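Local coordinates for protein Tp0751 (Treponema pallidum, PDB 5JK2) that mediates adhesion to extracellular matrix components and interactions with host cells, using a non-canonical lipocalin-type beta barrel, at residues Phe71-Arg74 against Glu75-Glu78; Ser145-Asp148 against Gly149-Arg153. The protein carries 1 engineered substitution. All coordinates share one frame; numbering follows the deposited sequence.

Contact 1 of 2, residues Phe71-Arg74 against Glu75-Glu78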
# COMPACT_ATOMS: atom_id res chain seq x y z
N PHE A 71 -4.79 -3.71 -3.03
CA PHE A 71 -5.83 -3.60 -2.02
C PHE A 71 -5.23 -3.92 -0.66
O PHE A 71 -4.73 -5.02 -0.44
CB PHE A 71 -7.01 -4.53 -2.32
CG PHE A 71 -8.22 -4.27 -1.46
CD1 PHE A 71 -8.25 -4.71 -0.15
CD2 PHE A 71 -9.31 -3.59 -1.96
CE1 PHE A 71 -9.34 -4.47 0.65
CE2 PHE A 71 -10.41 -3.35 -1.16
CZ PHE A 71 -10.43 -3.79 0.14
N PHE A 72 -5.27 -2.94 0.24
CA PHE A 72 -4.77 -3.12 1.60
C PHE A 72 -5.92 -3.56 2.50
O PHE A 72 -6.77 -2.76 2.88
CB PHE A 72 -4.14 -1.82 2.11
CG PHE A 72 -3.01 -1.32 1.26
CD1 PHE A 72 -3.26 -0.65 0.07
CD2 PHE A 72 -1.69 -1.51 1.64
CE1 PHE A 72 -2.22 -0.19 -0.71
CE2 PHE A 72 -0.65 -1.05 0.86
CZ PHE A 72 -0.92 -0.39 -0.32
N ASP A 73 -5.94 -4.85 2.84
CA ASP A 73 -7.01 -5.41 3.66
C ASP A 73 -6.71 -5.18 5.14
O ASP A 73 -5.97 -5.95 5.77
CB ASP A 73 -7.19 -6.90 3.37
CG ASP A 73 -8.47 -7.46 3.95
OD1 ASP A 73 -8.76 -7.20 5.14
OD2 ASP A 73 -9.19 -8.16 3.22
N ARG A 74 -7.29 -4.13 5.70
CA ARG A 74 -7.02 -3.71 7.07
C ARG A 74 -7.43 -4.76 8.09
O ARG A 74 -6.73 -4.98 9.08
CB ARG A 74 -7.74 -2.40 7.37
CG ARG A 74 -7.53 -1.89 8.78
CD ARG A 74 -8.09 -0.49 8.96
NE ARG A 74 -7.34 0.26 9.96
CZ ARG A 74 -6.10 0.72 9.78
NH1 ARG A 74 -5.47 0.50 8.63
NH2 ARG A 74 -5.49 1.40 10.74
N GLU A 75 -8.57 -5.39 7.85
CA GLU A 75 -9.12 -6.36 8.79
C GLU A 75 -8.19 -7.55 8.98
O GLU A 75 -7.92 -7.96 10.11
CB GLU A 75 -10.49 -6.84 8.31
CG GLU A 75 -11.64 -5.93 8.72
CD GLU A 75 -11.94 -5.99 10.21
OE1 GLU A 75 -12.78 -5.20 10.68
OE2 GLU A 75 -11.33 -6.83 10.92
N HIS A 76 -7.71 -8.10 7.87
CA HIS A 76 -6.88 -9.29 7.92
C HIS A 76 -5.40 -8.97 7.79
O HIS A 76 -4.56 -9.86 7.73
CB HIS A 76 -7.30 -10.26 6.83
CG HIS A 76 -8.76 -10.59 6.87
ND1 HIS A 76 -9.29 -11.54 7.71
CD2 HIS A 76 -9.81 -10.08 6.18
CE1 HIS A 76 -10.59 -11.61 7.54
NE2 HIS A 76 -10.94 -10.73 6.61
N ALA A 77 -5.08 -7.67 7.77
CA ALA A 77 -3.70 -7.22 7.64
C ALA A 77 -3.00 -7.92 6.48
O ALA A 77 -1.97 -8.57 6.64
CB ALA A 77 -2.94 -7.46 8.93
N GLU A 78 -3.60 -7.79 5.30
CA GLU A 78 -3.09 -8.38 4.07
C GLU A 78 -2.92 -7.32 3.01
O GLU A 78 -3.44 -6.21 3.13
CB GLU A 78 -4.03 -9.47 3.57
CG GLU A 78 -4.00 -10.75 4.38
CD GLU A 78 -5.16 -11.67 4.05
OE1 GLU A 78 -6.09 -11.23 3.35
OE2 GLU A 78 -5.14 -12.84 4.50
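D73 and E78 face each other as an antiparallel hydrogen-bonded pair, and between them the chain turns from strand 69-73 into strand 78-83. D73 N donates to E78 O at 2.9 Å, and E78 N returns a bond to D73 O at 3.0 Å. A77 also faces D73, which makes a G1 beta bulge; A77 takes the left-handed backbone conformation usual at the first position of such a bulge, and its backbone pairs further on with V92.

How a side chain can fix the path of its own turn is illustrated by D73. With CG anti to the backbone N (chi1 -167°), the carboxylate reaches forward over the turn, where D73 OD1 accepts from H76 N at 3.1 Å. The bond is nearly straight at hydrogen, 165°, although the N-H comes from above the carboxylate plane. D73 OD1 also meets H76 CD2 at 3.2 Å, at the edge of the imidazole and close to its plane. That ring is brought within reach because H76 CG sits beside its own backbone N, and carboxylate and ring stand 65° apart. E75 CB lies 3.6 Å from D73 OD1, while the rest of E75 leads away. R74 packs on Q47, H48 and A51. E78 packs its side chain on I89 and L91.

D73 and E78 project from the same face of the sheet, and D73 OD2 is 4.4 Å from E78 OE1. Two acidic groups so close could raise the pKa of one of them, though solvent around this largely exposed turn would weaken the effect; if H76 carries a charge, it could offset part of the repulsion. One carboxylate oxygen thus ties the middle of the turn to the strand end.

Contact 2 of 2, residues Ser145-Asp148 against Gly149-Arg153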
# COMPACT_ATOMS: atom_id res chain seq x y z
N SER A 145 10.20 -3.00 -9.94
CA SER A 145 9.08 -3.94 -9.88
C SER A 145 7.95 -3.50 -10.79
O SER A 145 7.87 -2.34 -11.19
CB SER A 145 8.58 -4.08 -8.44
OG SER A 145 7.45 -4.93 -8.38
N MET A 146 7.07 -4.44 -11.12
CA MET A 146 5.88 -4.13 -11.91
C MET A 146 4.89 -3.33 -11.07
O MET A 146 4.00 -2.67 -11.60
CB MET A 146 5.22 -5.42 -12.42
CG MET A 146 4.67 -6.31 -11.32
SD MET A 146 4.02 -7.88 -11.93
CE MET A 146 2.85 -7.32 -13.15
N TRP A 147 5.07 -3.39 -9.76
CA TRP A 147 4.18 -2.71 -8.82
C TRP A 147 4.65 -1.29 -8.53
O TRP A 147 3.88 -0.47 -8.03
CB TRP A 147 4.09 -3.51 -7.52
CG TRP A 147 3.78 -4.96 -7.74
CD1 TRP A 147 4.61 -6.02 -7.53
CD2 TRP A 147 2.55 -5.51 -8.24
NE1 TRP A 147 3.98 -7.19 -7.86
CE2 TRP A 147 2.71 -6.90 -8.30
CE3 TRP A 147 1.34 -4.95 -8.64
CZ2 TRP A 147 1.70 -7.75 -8.74
CZ3 TRP A 147 0.34 -5.79 -9.08
CH2 TRP A 147 0.52 -7.18 -9.13
N ASP A 148 5.91 -1.00 -8.83
CA ASP A 148 6.45 0.34 -8.67
C ASP A 148 5.66 1.35 -9.49
O ASP A 148 5.35 1.10 -10.66
CB ASP A 148 7.92 0.40 -9.07
CG ASP A 148 8.85 -0.16 -8.01
OD1 ASP A 148 8.37 -0.92 -7.14
OD2 ASP A 148 10.05 0.17 -8.04
N GLY A 149 5.34 2.48 -8.88
CA GLY A 149 4.65 3.55 -9.58
C GLY A 149 3.69 4.31 -8.69
O GLY A 149 3.60 4.06 -7.49
N GLN A 150 2.97 5.24 -9.30
CA GLN A 150 2.00 6.05 -8.59
C GLN A 150 0.65 5.34 -8.56
O GLN A 150 0.26 4.71 -9.54
CB GLN A 150 1.86 7.42 -9.25
CG GLN A 150 1.06 8.43 -8.45
CD GLN A 150 0.71 9.66 -9.25
OE1 GLN A 150 0.83 9.69 -10.47
NE2 GLN A 150 0.26 10.70 -8.56
N TYR A 151 -0.05 5.44 -7.43
CA TYR A 151 -1.38 4.86 -7.30
C TYR A 151 -2.38 5.92 -6.84
O TYR A 151 -2.00 6.93 -6.26
CB TYR A 151 -1.38 3.70 -6.30
CG TYR A 151 -0.66 2.47 -6.79
CD1 TYR A 151 0.72 2.39 -6.75
CD2 TYR A 151 -1.37 1.39 -7.28
CE1 TYR A 151 1.39 1.27 -7.19
CE2 TYR A 151 -0.71 0.26 -7.73
CZ TYR A 151 0.66 0.20 -7.68
OH TYR A 151 1.31 -0.93 -8.13
N THR A 152 -3.65 5.66 -7.12
CA THR A 152 -4.73 6.51 -6.65
C THR A 152 -5.85 5.64 -6.12
O THR A 152 -6.23 4.66 -6.76
CB THR A 152 -5.27 7.42 -7.76
OG1 THR A 152 -5.70 6.62 -8.87
CG2 THR A 152 -4.21 8.39 -8.22
N ARG A 153 -6.38 5.98 -4.95
CA ARG A 153 -7.45 5.18 -4.36
C ARG A 153 -8.73 5.33 -5.17
O ARG A 153 -9.01 6.40 -5.72
CB ARG A 153 -7.69 5.59 -2.91
CG ARG A 153 -8.53 4.58 -2.12
CD ARG A 153 -8.74 5.05 -0.70
NE ARG A 153 -9.38 4.03 0.13
CZ ARG A 153 -10.69 3.82 0.20
NH1 ARG A 153 -11.17 2.87 0.99
NH2 ARG A 153 -11.53 4.56 -0.52
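Just ahead of strand 149-153 the backbone curls through S145-D148, so that W147 O turns back to meet Y151, and then straightens at G149, whose phi of 146° would press a CB against the preceding carbonyl.

The phenol of Y151 is directed back toward the loop by a first torsion of -70°, and Y151 OH donates to W147 O at 2.6 Å, tilted 16° from the carbonyl plane. W147 O lies at the edge of the Y151 ring, in its plane, 3.2 Å from Y151 CE1. Y151 OH is also bonded to Q56, and it touches W147 CB at 3.8 Å. M146 CG sits 3.5 Å above one face of the W147 indole, toward its rim, and F81 meets W147 edge-to-face. Upstream, S145 OG accepts from W147 N at 3.2 Å, nearly straight, forming an ST turn. D148 OD1 bonds to A132 N on the neighbouring strand 127-135.

A buried tyrosine hydroxyl here gives its proton to a main-chain carbonyl and has a second partner in a glutamine, so one buried polar group has two partners while joining the loop to the strand it leads into.

From the N terminus the chain first reaches contact 1, which closes the tight turn between the adjacent strands 69-73 and 78-83 of the eight-stranded antiparallel barrel. Four further strands intervene before the last, 149-153, where contact 2 fastens the preceding loop to its beginning. The two follow in series, neither enclosing nor crossing the other. The centres of contact 1 and contact 2 are about 17 Å apart, on opposite sides of the chain's centre. The nearest atoms of contact 1 and contact 2 remain about 7 Å apart, so they do not meet directly. Strand 52-56 relates them within the barrel: it is flanked by strand 69-73 and, where the barrel closes, by 149-153, and its W54 meets F72 as well as Y151.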